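Local coordinates for protein putative aminooxidase (Propionibacterium acnes, PDB 2BAB) that is probably a flavin-dependent fatty acid isomerase of the amine oxidase family, binding FAD and a conjugated octadecadienoic acid, at residues A[53-58]-A[204-209]; A[84-89]-A[196-201]; A[158-163]-A[189-194]; A[288-293]-A[356-361]. All blocks are in the same frame, centred on the assembly; numbering follows the deposited sequence.

Along the chain the first three contacts are nested: interaction 3 lies inside the loop closed by interaction 2, which lies inside that of interaction 1, while interaction 4 follows later. Interactions 2 and 3 are neighbours, with centres about 14 Å apart; Arg88 of 84-89 meets Phe193 of helix 187-195, and both contacts border the bound fatty acid. Interaction 1, about 15 Å from interaction 2 between centres, touches it through Met208 and Trp201 and lies toward the FAD. Interaction 4 is the outlying one, about 20 Å from the centre of interaction 2, at the far edge of the seven-stranded mixed sheet that both reach. Together they run from the cofactor, past the fatty acid pocket, to the sheet edge.

Interaction 1. Residues A[53-58]-A[204-209]; sequences GRRYEM and GTQAMF. With BU1 (1,4-butanediol), chain G.
Glu57 reaches the start of helix 205-215 and accepts the backbone N-H of Thr205: N to OE2 is 2.8 Å, with an angle of 156° at the hydrogen, and OE2 offers the lone pair on the side of its other oxygen. The carboxylate gets there because the Glu57 chain bends at chi2 (-75°). OE1 is held separately by the hydroxyl of Ser48, so both oxygens of this buried group are engaged and its rotation is fixed. A negative charge beside the first turn of a helix should be favoured by the peptide dipoles there. Thr205 OG1 turns instead to the carbonyl of Ala60.

Arg55 makes a weaker link. Its NH2 lies 3.3 Å from Gln206 OE1, a weak, bent bond, with the amide at the edge of the guanidinium and the two planes 55° apart. Stronger partners hold both groups: Ser48 O takes Arg55 NE, Glu210 forms a salt bridge with NH2, and Ser48 N binds Gln206 OE1.

Packing is modest. Ala207 CB sits 3.8 Å from Arg55 NH1, and Gly204 CA comes within 3.2 Å of Glu57 OE2. A 1,4-butanediol receives the Arg55 N-H on O5 at 2.8 Å.

The contact ties the end of the short 50-51/54-55 hairpin to helix 205-215, whose other sides rest on helices 68-77 and 408-423, while Met58 touches the FAD.

Interaction 2. Residues A[84-89]-A[196-201]; sequences PKLRRE and GDLWTW. With ODD ((10E,12Z)-octadeca-10,12-dienoic acid), chain F.
Leu86 and Thr200, the two residues most covered by this contact, meet where a loop leading into strand 88-91 runs past the loop after helix 187-195, and the pair of loops forms part of the wall of the fatty acid pocket. Leu86 CD1 touches Thr200 CG2 at 3.6 Å and Leu198 CB at 3.7 Å, the two leucine side chains crossing at about a right angle. The other branch, CD2, looks to the ligand and approaches its C2, so one leucine serves both the packing of the loops and the wall around the bound fatty acid.

Thr200 divides its branches by polarity. With chi1 at 61°, CG2 falls on Leu86 while OG1 donates a 2.8 Å hydrogen bond to Pro84 O, approaching from above the carbonyl plane. One water adds a second polar link, receiving the N-H of Leu86 and donating to the carbonyl of Leu198. Further back, Gly196 closes the preceding helix with a Schellman motif.

Arg88 handles the carboxylate. Its NE and NH1 both donate to O1 of the octadecadienoic acid, which lies at the edge of the guanidinium and in its plane; the hydroxyl of Tyr297 is also hydrogen-bonded to the ligand. Phe193 holds the arginine as well, its carbonyl accepting from NH1 and its ring making a cation-pi contact. A bend at chi3 (75°) swings the guanidinium round to the acid, with NE 3.0 Å and NH1 3.2 Å from O1, while Leu198 CD1 lies at the guanidinium edge, 3.6 Å from NH1.

Interaction 3. Residues A[158-163]-A[189-194]; sequences RDLWIN and TMMSFA. With BU1 (1,4-butanediol), chain I.
Met190 lays its side chain across one face of the Trp161 indole. SD stands over the five-membered ring, 3.7 Å from its centroid and 14° off the normal, a Met-aromatic contact; CG covers the six-membered ring as a CH-pi partner, 3.6 Å from that centroid and almost straight above it. The chain leaves its helix with CG anti to the backbone N (chi1 -177°) and then bends at chi2, which lets two successive atoms cover the two rings. Beyond the sulfur, the methyl CE ends 3.3 Å from the carbonyl O of Leu160. The indole is held from its rim as well, since NE1 donates to the carbonyl of Leu185.

Leu160 packs beside the methionine. Its CD2 lies against Met190 CG at 3.6 Å and more loosely on Met191 CE, while CD1 reaches Ala194 CB at 4.2 Å. Helix 106-122 lies against this region, with Val114 touching both Leu160 and Met191.

At the other end of the contact, Asn163 CB comes 4.4 Å from CE2 of Phe193, and Asn163 ND2 donates to O5 of a bound 1,4-butanediol at 3.1 Å.

The two helical segments cross at 78°, their axes 10.7 Å apart at closest approach, so contact is concentrated on a few large side chains. This is the buried packing of two steeply crossed helices, one of which, 187-195, lines the fatty acid pocket with Thr189 and Phe193, both touching the bound octadecadienoic acid.

Interaction 4. Residues A[288-293]-A[356-361]; sequences VKEYPT and GHPVEK
Val288 and Val359 pair as an antiparallel, non-hydrogen-bonded bridge with CA atoms 4.3 Å apart, and the next link along is the backbone bond from Lys289 N to Pro358 O at 2.9 Å. Val288 CG1 and Val359 CG2 touch at 4.1 Å on the same side of the sheet, where Val288 meets Ile325 and Val359 rests on Leu349 and Met352 of helix 341-354.

His357 carries the other end. Its ND1 donates to the carbonyl O of Glu290 over 2.8 Å, a nearly straight bond (168°) with the oxygen close to the ring plane. Pro292 covers one face of the same imidazole, CB sitting 4.0 Å from the centroid in a CH-pi contact. The ring is thus fixed both in its plane and from above, and since a carbonyl can only accept, the bond implies a hydrogen on ND1.

These contacts join the edge strand 359-373 of the mixed sheet to the end of its neighbour, 277-288, just where the chain departs for strand 295-297. A classic beta bulge follows, with Glu360 and Lys361 both opposite Leu287.

Out at the surface, Glu360 lies crosswise over Lys289. The carboxylate touches the aliphatic part of the lysine, OE2 being 3.5 Å from CE, whereas NZ stays 4.8 Å from that oxygen, too far for a salt bridge. In one of two modelled conformers Glu290 passes obliquely over Pro358, a doubtful contact.

Interaction 1. Residues A[53-58]-A[204-209]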
# COMPACT_ATOMS: atom_id res chain seq x y z
N GLY A 53 -17.51 19.43 6.46
CA GLY A 53 -18.51 18.83 5.60
C GLY A 53 -17.97 17.95 4.49
O GLY A 53 -18.75 17.38 3.74
N ARG A 54 -16.64 17.84 4.34
CA ARG A 54 -16.06 16.94 3.32
C ARG A 54 -14.95 16.10 3.94
O ARG A 54 -14.27 16.54 4.87
CB ARG A 54 -15.47 17.70 2.12
CG ARG A 54 -16.29 18.87 1.64
CD ARG A 54 -15.75 19.41 0.33
NE ARG A 54 -16.24 20.77 0.11
CZ ARG A 54 -15.97 21.50 -0.96
NH1 ARG A 54 -15.26 20.99 -1.94
NH2 ARG A 54 -16.46 22.73 -1.04
N ARG A 55 -14.77 14.90 3.38
CA ARG A 55 -13.74 14.00 3.85
C ARG A 55 -12.47 14.20 3.04
O ARG A 55 -12.52 14.35 1.80
CB ARG A 55 -14.26 12.55 3.84
CG ARG A 55 -15.41 12.36 4.83
CD ARG A 55 -16.10 11.02 4.77
NE ARG A 55 -15.35 9.98 5.44
CZ ARG A 55 -15.78 8.74 5.60
NH1 ARG A 55 -16.97 8.36 5.14
NH2 ARG A 55 -15.02 7.86 6.23
N TYR A 56 -11.35 14.29 3.74
CA TYR A 56 -10.03 14.31 3.13
C TYR A 56 -9.36 12.96 3.38
O TYR A 56 -9.88 12.15 4.15
CB TYR A 56 -9.18 15.46 3.67
CG TYR A 56 -8.88 15.48 5.16
CD1 TYR A 56 -7.65 15.06 5.65
CD2 TYR A 56 -9.83 15.94 6.08
CE1 TYR A 56 -7.36 15.10 7.00
CE2 TYR A 56 -9.55 15.97 7.44
CZ TYR A 56 -8.31 15.57 7.89
OH TYR A 56 -8.00 15.61 9.24
N GLU A 57 -8.24 12.74 2.71
CA GLU A 57 -7.52 11.48 2.76
C GLU A 57 -6.20 11.60 3.54
O GLU A 57 -5.29 12.35 3.15
CB GLU A 57 -7.25 10.96 1.34
CG GLU A 57 -8.49 10.79 0.46
CD GLU A 57 -9.33 9.58 0.81
OE1 GLU A 57 -9.32 9.15 1.99
OE2 GLU A 57 -10.00 9.04 -0.10
N MET A 58 -6.11 10.86 4.64
CA MET A 58 -4.87 10.74 5.42
C MET A 58 -4.05 9.53 4.95
O MET A 58 -2.87 9.42 5.27
CB MET A 58 -5.18 10.62 6.92
CG MET A 58 -5.48 11.95 7.58
SD MET A 58 -4.16 13.17 7.47
CE MET A 58 -2.78 12.26 8.22
N GLY A 204 -14.32 9.36 0.45
CA GLY A 204 -13.03 8.85 0.86
C GLY A 204 -12.94 7.36 0.62
O GLY A 204 -13.97 6.66 0.62
N THR A 205 -11.72 6.87 0.43
CA THR A 205 -11.50 5.43 0.26
C THR A 205 -11.99 4.64 1.48
O THR A 205 -12.45 3.51 1.34
CB THR A 205 -9.98 5.12 0.07
OG1 THR A 205 -9.25 5.67 1.18
CG2 THR A 205 -9.46 5.69 -1.27
N GLN A 206 -11.91 5.25 2.67
CA GLN A 206 -12.43 4.60 3.89
C GLN A 206 -13.90 4.18 3.79
O GLN A 206 -14.29 3.14 4.32
CB GLN A 206 -12.27 5.50 5.11
CG GLN A 206 -12.59 4.79 6.44
CD GLN A 206 -12.30 5.63 7.65
OE1 GLN A 206 -12.20 6.85 7.55
NE2 GLN A 206 -12.19 4.98 8.81
N ALA A 207 -14.70 5.00 3.12
CA ALA A 207 -16.16 4.82 3.07
C ALA A 207 -16.61 3.44 2.57
O ALA A 207 -17.45 2.79 3.19
CB ALA A 207 -16.83 5.95 2.24
N MET A 208 -16.03 2.98 1.46
CA MET A 208 -16.41 1.68 0.93
C MET A 208 -15.99 0.53 1.83
O MET A 208 -16.63 -0.51 1.83
CB MET A 208 -15.89 1.46 -0.48
CG MET A 208 -14.34 1.46 -0.62
SD MET A 208 -13.84 2.00 -2.27
CE MET A 208 -12.06 2.11 -2.07
N PHE A 209 -14.94 0.72 2.62
CA PHE A 209 -14.56 -0.31 3.59
C PHE A 209 -15.44 -0.33 4.84
O PHE A 209 -15.76 -1.40 5.36
CB PHE A 209 -13.08 -0.24 3.88
CG PHE A 209 -12.25 -0.65 2.70
CD1 PHE A 209 -12.21 -2.00 2.32
CD2 PHE A 209 -11.61 0.29 1.91
CE1 PHE A 209 -11.48 -2.39 1.20
CE2 PHE A 209 -10.90 -0.09 0.78
CZ PHE A 209 -10.84 -1.44 0.42
C1 BU1 G . -18.09 13.69 2.10
C2 BU1 G . -18.96 14.71 1.36
C3 BU1 G . -18.98 14.44 -0.14
C4 BU1 G . -19.06 15.72 -0.97
O5 BU1 G . -16.71 13.86 1.71
O6 BU1 G . -19.15 15.37 -2.37

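Interaction 2. Residues A[84-89]-A[196-201]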
# COMPACT_ATOMS: atom_id res chain seq x y z
N PRO A 84 -13.46 13.70 -6.81
CA PRO A 84 -12.95 14.70 -7.73
C PRO A 84 -11.80 14.15 -8.59
O PRO A 84 -11.02 13.28 -8.16
CB PRO A 84 -12.46 15.84 -6.82
CG PRO A 84 -12.83 15.48 -5.46
CD PRO A 84 -13.17 14.03 -5.40
N LYS A 85 -11.74 14.67 -9.81
CA LYS A 85 -10.74 14.30 -10.78
C LYS A 85 -9.34 14.69 -10.34
O LYS A 85 -9.14 15.78 -9.82
CB LYS A 85 -11.03 15.03 -12.10
CG LYS A 85 -10.10 14.65 -13.25
CD LYS A 85 -10.54 15.30 -14.59
CE LYS A 85 -10.30 14.40 -15.80
NZ LYS A 85 -9.03 13.65 -15.74
N LEU A 86 -8.39 13.81 -10.58
CA LEU A 86 -6.99 14.08 -10.27
C LEU A 86 -6.32 14.78 -11.45
O LEU A 86 -6.49 14.39 -12.61
CB LEU A 86 -6.27 12.79 -9.95
CG LEU A 86 -6.69 12.11 -8.65
CD1 LEU A 86 -6.12 10.70 -8.59
CD2 LEU A 86 -6.23 12.92 -7.44
N ARG A 87 -5.55 15.82 -11.15
CA ARG A 87 -4.79 16.53 -12.17
C ARG A 87 -3.46 16.95 -11.58
O ARG A 87 -3.38 17.26 -10.38
CB ARG A 87 -5.55 17.74 -12.67
CG ARG A 87 -6.85 17.42 -13.41
CD ARG A 87 -7.60 18.71 -13.72
NE ARG A 87 -8.89 18.54 -14.40
CZ ARG A 87 -9.05 18.31 -15.70
NH1 ARG A 87 -8.00 18.12 -16.52
NH2 ARG A 87 -10.29 18.23 -16.20
N ARG A 88 -2.41 16.94 -12.40
CA ARG A 88 -1.04 17.12 -11.93
C ARG A 88 -0.22 18.06 -12.78
O ARG A 88 -0.34 18.10 -14.01
CB ARG A 88 -0.30 15.77 -11.86
CG ARG A 88 0.02 15.13 -13.23
CD ARG A 88 0.76 13.81 -13.11
NE ARG A 88 -0.15 12.75 -12.69
CZ ARG A 88 -0.55 11.70 -13.42
NH1 ARG A 88 -1.40 10.84 -12.89
NH2 ARG A 88 -0.12 11.50 -14.68
N GLU A 89 0.68 18.78 -12.10
CA GLU A 89 1.79 19.48 -12.75
C GLU A 89 3.08 18.99 -12.13
O GLU A 89 3.08 18.38 -11.04
CB GLU A 89 1.68 21.00 -12.55
CG GLU A 89 1.86 21.44 -11.10
CD GLU A 89 1.68 22.94 -10.90
OE1 GLU A 89 1.49 23.67 -11.88
OE2 GLU A 89 1.73 23.37 -9.74
N GLY A 196 -3.88 9.52 -16.40
CA GLY A 196 -4.78 10.09 -15.40
C GLY A 196 -6.14 9.41 -15.29
O GLY A 196 -7.11 10.01 -14.82
N ASP A 197 -6.20 8.14 -15.71
CA ASP A 197 -7.41 7.35 -15.59
C ASP A 197 -7.42 6.71 -14.19
O ASP A 197 -7.04 5.56 -13.99
CB ASP A 197 -7.46 6.31 -16.71
CG ASP A 197 -8.81 5.65 -16.83
OD1 ASP A 197 -9.75 6.01 -16.09
OD2 ASP A 197 -8.91 4.74 -17.68
N LEU A 198 -7.85 7.52 -13.23
CA LEU A 198 -7.66 7.21 -11.83
C LEU A 198 -8.95 7.39 -11.04
O LEU A 198 -9.55 8.47 -11.05
CB LEU A 198 -6.56 8.10 -11.23
CG LEU A 198 -5.15 7.87 -11.78
CD1 LEU A 198 -4.23 9.06 -11.55
CD2 LEU A 198 -4.55 6.61 -11.18
N TRP A 199 -9.34 6.33 -10.35
CA TRP A 199 -10.48 6.35 -9.47
C TRP A 199 -10.23 7.18 -8.22
O TRP A 199 -9.13 7.14 -7.66
CB TRP A 199 -10.79 4.94 -9.01
CG TRP A 199 -11.23 4.00 -10.07
CD1 TRP A 199 -11.50 4.29 -11.38
CD2 TRP A 199 -11.55 2.62 -9.89
NE1 TRP A 199 -11.93 3.14 -12.03
CE2 TRP A 199 -11.98 2.11 -11.14
CE3 TRP A 199 -11.49 1.75 -8.79
CZ2 TRP A 199 -12.35 0.78 -11.32
CZ3 TRP A 199 -11.86 0.41 -8.97
CH2 TRP A 199 -12.29 -0.05 -10.23
N THR A 200 -11.25 7.91 -7.78
CA THR A 200 -11.26 8.53 -6.44
C THR A 200 -12.71 8.48 -5.91
O THR A 200 -13.64 8.22 -6.67
CB THR A 200 -10.81 10.02 -6.46
OG1 THR A 200 -11.73 10.76 -7.28
CG2 THR A 200 -9.31 10.23 -6.93
N TRP A 201 -12.87 8.77 -4.62
CA TRP A 201 -14.16 8.68 -3.92
C TRP A 201 -14.45 9.95 -3.12
O TRP A 201 -13.61 10.39 -2.32
CB TRP A 201 -14.15 7.46 -2.98
CG TRP A 201 -14.07 6.20 -3.76
CD1 TRP A 201 -15.11 5.46 -4.21
CD2 TRP A 201 -12.87 5.55 -4.21
NE1 TRP A 201 -14.64 4.37 -4.93
CE2 TRP A 201 -13.26 4.40 -4.93
CE3 TRP A 201 -11.51 5.85 -4.10
CZ2 TRP A 201 -12.33 3.52 -5.54
CZ3 TRP A 201 -10.57 4.96 -4.68
CH2 TRP A 201 -10.99 3.82 -5.41
O2 ODD F . -3.00 13.61 -10.95
C1 ODD F . -2.40 13.16 -9.95
O1 ODD F . -1.57 12.24 -10.07
C2 ODD F . -2.70 13.71 -8.57
C3 ODD F . -2.09 12.85 -7.46
C4 ODD F . -2.33 13.40 -6.05
C5 ODD F . -1.23 13.02 -5.04
C6 ODD F . -1.50 11.65 -4.44
C7 ODD F . -0.46 11.04 -3.49
C8 ODD F . -0.61 9.51 -3.58
C9 ODD F . 0.03 8.76 -2.43
C10 ODD F . 0.08 7.23 -2.55
C11 ODD F . -0.47 6.47 -3.51
C12 ODD F . -0.30 5.00 -3.41
C13 ODD F . -0.79 4.10 -4.28
C14 ODD F . -1.59 4.47 -5.52
C15 ODD F . -2.09 3.22 -6.22
C16 ODD F . -2.97 3.46 -7.46
C17 ODD F . -2.41 4.45 -8.49
C18 ODD F . -1.83 3.80 -9.73
O HOH W 1 -9.01 11.13 -11.64

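Interaction 3. Residues A[158-163]-A[189-194]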
# COMPACT_ATOMS: atom_id res chain seq x y z
N ARG A 158 12.54 4.56 -15.96
CA ARG A 158 12.40 4.95 -14.56
C ARG A 158 11.75 6.33 -14.41
O ARG A 158 11.10 6.57 -13.40
CB ARG A 158 13.76 4.90 -13.84
CG ARG A 158 14.59 6.17 -13.97
CD ARG A 158 16.00 6.01 -13.46
NE ARG A 158 16.08 5.60 -12.06
CZ ARG A 158 15.95 6.39 -11.01
NH1 ARG A 158 15.69 7.68 -11.17
NH2 ARG A 158 16.08 5.91 -9.78
N ASP A 159 11.91 7.23 -15.39
CA ASP A 159 11.30 8.57 -15.30
C ASP A 159 9.79 8.48 -15.23
O ASP A 159 9.16 9.29 -14.56
CB ASP A 159 11.67 9.48 -16.49
CG ASP A 159 13.10 9.94 -16.45
OD1 ASP A 159 13.93 9.29 -15.76
OD2 ASP A 159 13.40 10.96 -17.12
N LEU A 160 9.21 7.51 -15.94
CA LEU A 160 7.76 7.32 -15.93
C LEU A 160 7.28 6.51 -14.72
O LEU A 160 6.23 6.84 -14.14
CB LEU A 160 7.31 6.62 -17.21
CG LEU A 160 5.80 6.58 -17.43
CD1 LEU A 160 5.29 7.97 -17.93
CD2 LEU A 160 5.41 5.45 -18.39
N TRP A 161 8.01 5.45 -14.39
CA TRP A 161 7.66 4.60 -13.23
C TRP A 161 7.89 5.29 -11.88
O TRP A 161 7.21 4.96 -10.92
CB TRP A 161 8.45 3.27 -13.30
CG TRP A 161 7.62 2.12 -13.83
CD1 TRP A 161 6.95 1.21 -13.08
CD2 TRP A 161 7.36 1.81 -15.19
NE1 TRP A 161 6.28 0.33 -13.89
CE2 TRP A 161 6.51 0.68 -15.20
CE3 TRP A 161 7.75 2.36 -16.42
CZ2 TRP A 161 6.05 0.09 -16.37
CZ3 TRP A 161 7.29 1.78 -17.59
CH2 TRP A 161 6.45 0.65 -17.55
N ILE A 162 8.83 6.23 -11.79
CA ILE A 162 9.20 6.77 -10.47
C ILE A 162 8.09 7.58 -9.80
O ILE A 162 7.94 7.49 -8.59
CB ILE A 162 10.49 7.61 -10.51
CG1 ILE A 162 11.02 7.84 -9.08
CG2 ILE A 162 10.28 8.91 -11.28
CD1 ILE A 162 12.42 8.48 -8.98
N ASN A 163 7.31 8.33 -10.60
CA ASN A 163 6.33 9.30 -10.07
C ASN A 163 5.25 8.68 -9.19
O ASN A 163 5.01 9.20 -8.10
CB ASN A 163 5.69 10.13 -11.18
CG ASN A 163 6.71 10.94 -11.97
OD1 ASN A 163 7.66 11.49 -11.40
ND2 ASN A 163 6.53 10.98 -13.28
N THR A 189 -1.42 -0.81 -15.46
CA THR A 189 -1.55 0.12 -14.34
C THR A 189 -0.72 1.38 -14.59
O THR A 189 -1.24 2.50 -14.41
CB THR A 189 -1.19 -0.55 -12.99
OG1 THR A 189 -2.02 -1.72 -12.79
CG2 THR A 189 -1.34 0.43 -11.81
N MET A 190 0.54 1.22 -15.03
CA MET A 190 1.39 2.35 -15.42
C MET A 190 0.73 3.22 -16.49
O MET A 190 0.77 4.45 -16.43
CB MET A 190 2.76 1.86 -15.90
CG MET A 190 3.76 2.99 -16.27
SD MET A 190 4.42 3.86 -14.84
CE MET A 190 3.35 5.31 -14.75
N MET A 191 0.11 2.58 -17.45
CA MET A 191 -0.52 3.32 -18.54
C MET A 191 -1.70 4.14 -18.04
O MET A 191 -1.89 5.28 -18.43
CB MET A 191 -0.96 2.36 -19.66
CG MET A 191 0.21 1.76 -20.48
SD MET A 191 1.25 2.96 -21.34
CE MET A 191 2.65 3.08 -20.21
N SER A 192 -2.49 3.54 -17.16
CA SER A 192 -3.66 4.22 -16.58
C SER A 192 -3.23 5.46 -15.79
O SER A 192 -3.81 6.55 -15.97
CB SER A 192 -4.46 3.26 -15.70
OG SER A 192 -5.08 2.24 -16.46
N PHE A 193 -2.21 5.31 -14.96
CA PHE A 193 -1.69 6.41 -14.19
C PHE A 193 -1.22 7.50 -15.14
O PHE A 193 -1.61 8.64 -14.99
CB PHE A 193 -0.54 6.02 -13.24
CG PHE A 193 0.05 7.20 -12.50
CD1 PHE A 193 -0.53 7.66 -11.33
CD2 PHE A 193 1.15 7.88 -13.01
CE1 PHE A 193 -0.01 8.75 -10.67
CE2 PHE A 193 1.66 8.99 -12.36
CZ PHE A 193 1.09 9.43 -11.20
N ALA A 194 -0.39 7.14 -16.12
CA ALA A 194 0.19 8.11 -17.03
C ALA A 194 -0.89 8.96 -17.73
O ALA A 194 -0.73 10.16 -17.91
CB ALA A 194 1.10 7.40 -18.04
C1 BU1 I . 7.07 11.48 -16.83
C2 BU1 I . 8.27 11.52 -17.74
C3 BU1 I . 8.01 10.85 -19.08
C4 BU1 I . 8.29 11.83 -20.20
O5 BU1 I . 7.23 12.53 -15.88
O6 BU1 I . 7.63 11.41 -21.38

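Interaction 4. Residues A[288-293]-A[356-361]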
# COMPACT_ATOMS: atom_id res chain seq x y z
N VAL A 288 -3.41 25.96 3.50
CA VAL A 288 -2.38 26.74 2.82
C VAL A 288 -2.94 28.06 2.27
O VAL A 288 -4.11 28.16 1.91
CB VAL A 288 -1.71 25.95 1.65
CG1 VAL A 288 -1.16 24.60 2.13
CG2 VAL A 288 -2.65 25.75 0.48
N LYS A 289 -2.07 29.07 2.21
CA LYS A 289 -2.34 30.31 1.46
C LYS A 289 -1.89 30.15 -0.00
O LYS A 289 -1.12 29.24 -0.33
CB LYS A 289 -1.62 31.48 2.11
CG LYS A 289 -2.29 31.99 3.38
CD LYS A 289 -1.53 33.18 3.98
CE LYS A 289 -2.27 33.73 5.22
NZ LYS A 289 -1.68 35.03 5.70
N GLU A 290 -2.37 31.03 -0.88
CA GLU A 290 -2.11 30.93 -2.31
C GLU A 290 -2.40 29.49 -2.78
O GLU A 290 -1.54 28.79 -3.34
CB GLU A 290 -0.68 31.36 -2.64
CG GLU A 290 -0.31 32.73 -2.05
CD GLU A 290 1.15 33.09 -2.27
OE1 GLU A 290 1.54 33.27 -3.44
OE2 GLU A 290 1.89 33.20 -1.27
N TYR A 291 -3.65 29.09 -2.55
CA TYR A 291 -4.12 27.75 -2.80
C TYR A 291 -3.72 27.25 -4.17
O TYR A 291 -3.92 27.95 -5.17
CB TYR A 291 -5.63 27.72 -2.69
CG TYR A 291 -6.29 26.38 -2.49
CD1 TYR A 291 -6.13 25.67 -1.30
CD2 TYR A 291 -7.17 25.86 -3.44
CE1 TYR A 291 -6.80 24.47 -1.07
CE2 TYR A 291 -7.86 24.66 -3.22
CZ TYR A 291 -7.66 23.96 -2.03
OH TYR A 291 -8.34 22.79 -1.80
N PRO A 292 -3.17 26.04 -4.23
CA PRO A 292 -2.81 25.48 -5.53
C PRO A 292 -4.01 25.30 -6.41
O PRO A 292 -5.14 25.23 -5.93
CB PRO A 292 -2.20 24.12 -5.18
CG PRO A 292 -2.61 23.86 -3.77
CD PRO A 292 -2.80 25.15 -3.11
N THR A 293 -3.75 25.21 -7.71
CA THR A 293 -4.81 25.04 -8.69
C THR A 293 -4.83 23.62 -9.26
O THR A 293 -5.68 23.29 -10.08
CB THR A 293 -4.65 26.06 -9.85
OG1 THR A 293 -3.45 25.81 -10.57
CG2 THR A 293 -4.66 27.50 -9.33
N GLY A 356 5.25 28.02 -3.56
CA GLY A 356 4.34 29.15 -3.67
C GLY A 356 2.97 28.86 -3.09
O GLY A 356 2.01 29.52 -3.44
N HIS A 357 2.89 27.88 -2.19
CA HIS A 357 1.64 27.55 -1.50
C HIS A 357 1.92 27.42 0.01
O HIS A 357 1.83 26.32 0.59
CB HIS A 357 1.03 26.27 -2.09
CG HIS A 357 1.10 26.20 -3.58
ND1 HIS A 357 0.40 27.06 -4.40
CD2 HIS A 357 1.81 25.38 -4.40
CE1 HIS A 357 0.68 26.78 -5.66
NE2 HIS A 357 1.53 25.77 -5.69
N PRO A 358 2.30 28.53 0.65
CA PRO A 358 2.78 28.43 2.03
C PRO A 358 1.74 27.90 3.03
O PRO A 358 0.56 28.25 2.96
CB PRO A 358 3.21 29.85 2.39
CG PRO A 358 2.77 30.73 1.28
CD PRO A 358 2.34 29.90 0.12
N VAL A 359 2.18 27.04 3.93
CA VAL A 359 1.31 26.42 4.92
C VAL A 359 0.93 27.44 6.00
O VAL A 359 1.82 28.09 6.56
CB VAL A 359 1.99 25.18 5.55
CG1 VAL A 359 1.16 24.60 6.71
CG2 VAL A 359 2.23 24.13 4.47
N GLU A 360 -0.38 27.58 6.26
CA GLU A 360 -0.88 28.37 7.39
C GLU A 360 -1.07 27.54 8.65
O GLU A 360 -1.00 28.08 9.75
CB GLU A 360 -2.26 29.07 7.16
CG GLU A 360 -2.88 29.03 5.83
CD GLU A 360 -4.12 29.95 5.71
OE1 GLU A 360 -5.03 29.59 4.93
OE2 GLU A 360 -4.17 31.03 6.36
N LYS A 361 -1.37 26.25 8.50
CA LYS A 361 -1.68 25.38 9.62
C LYS A 361 -1.52 23.92 9.19
O LYS A 361 -1.96 23.54 8.10
CB LYS A 361 -3.12 25.63 10.08
CG LYS A 361 -3.57 25.01 11.43
CD LYS A 361 -3.20 25.85 12.65
CE LYS A 361 -3.90 27.24 12.74
NZ LYS A 361 -5.30 27.24 13.27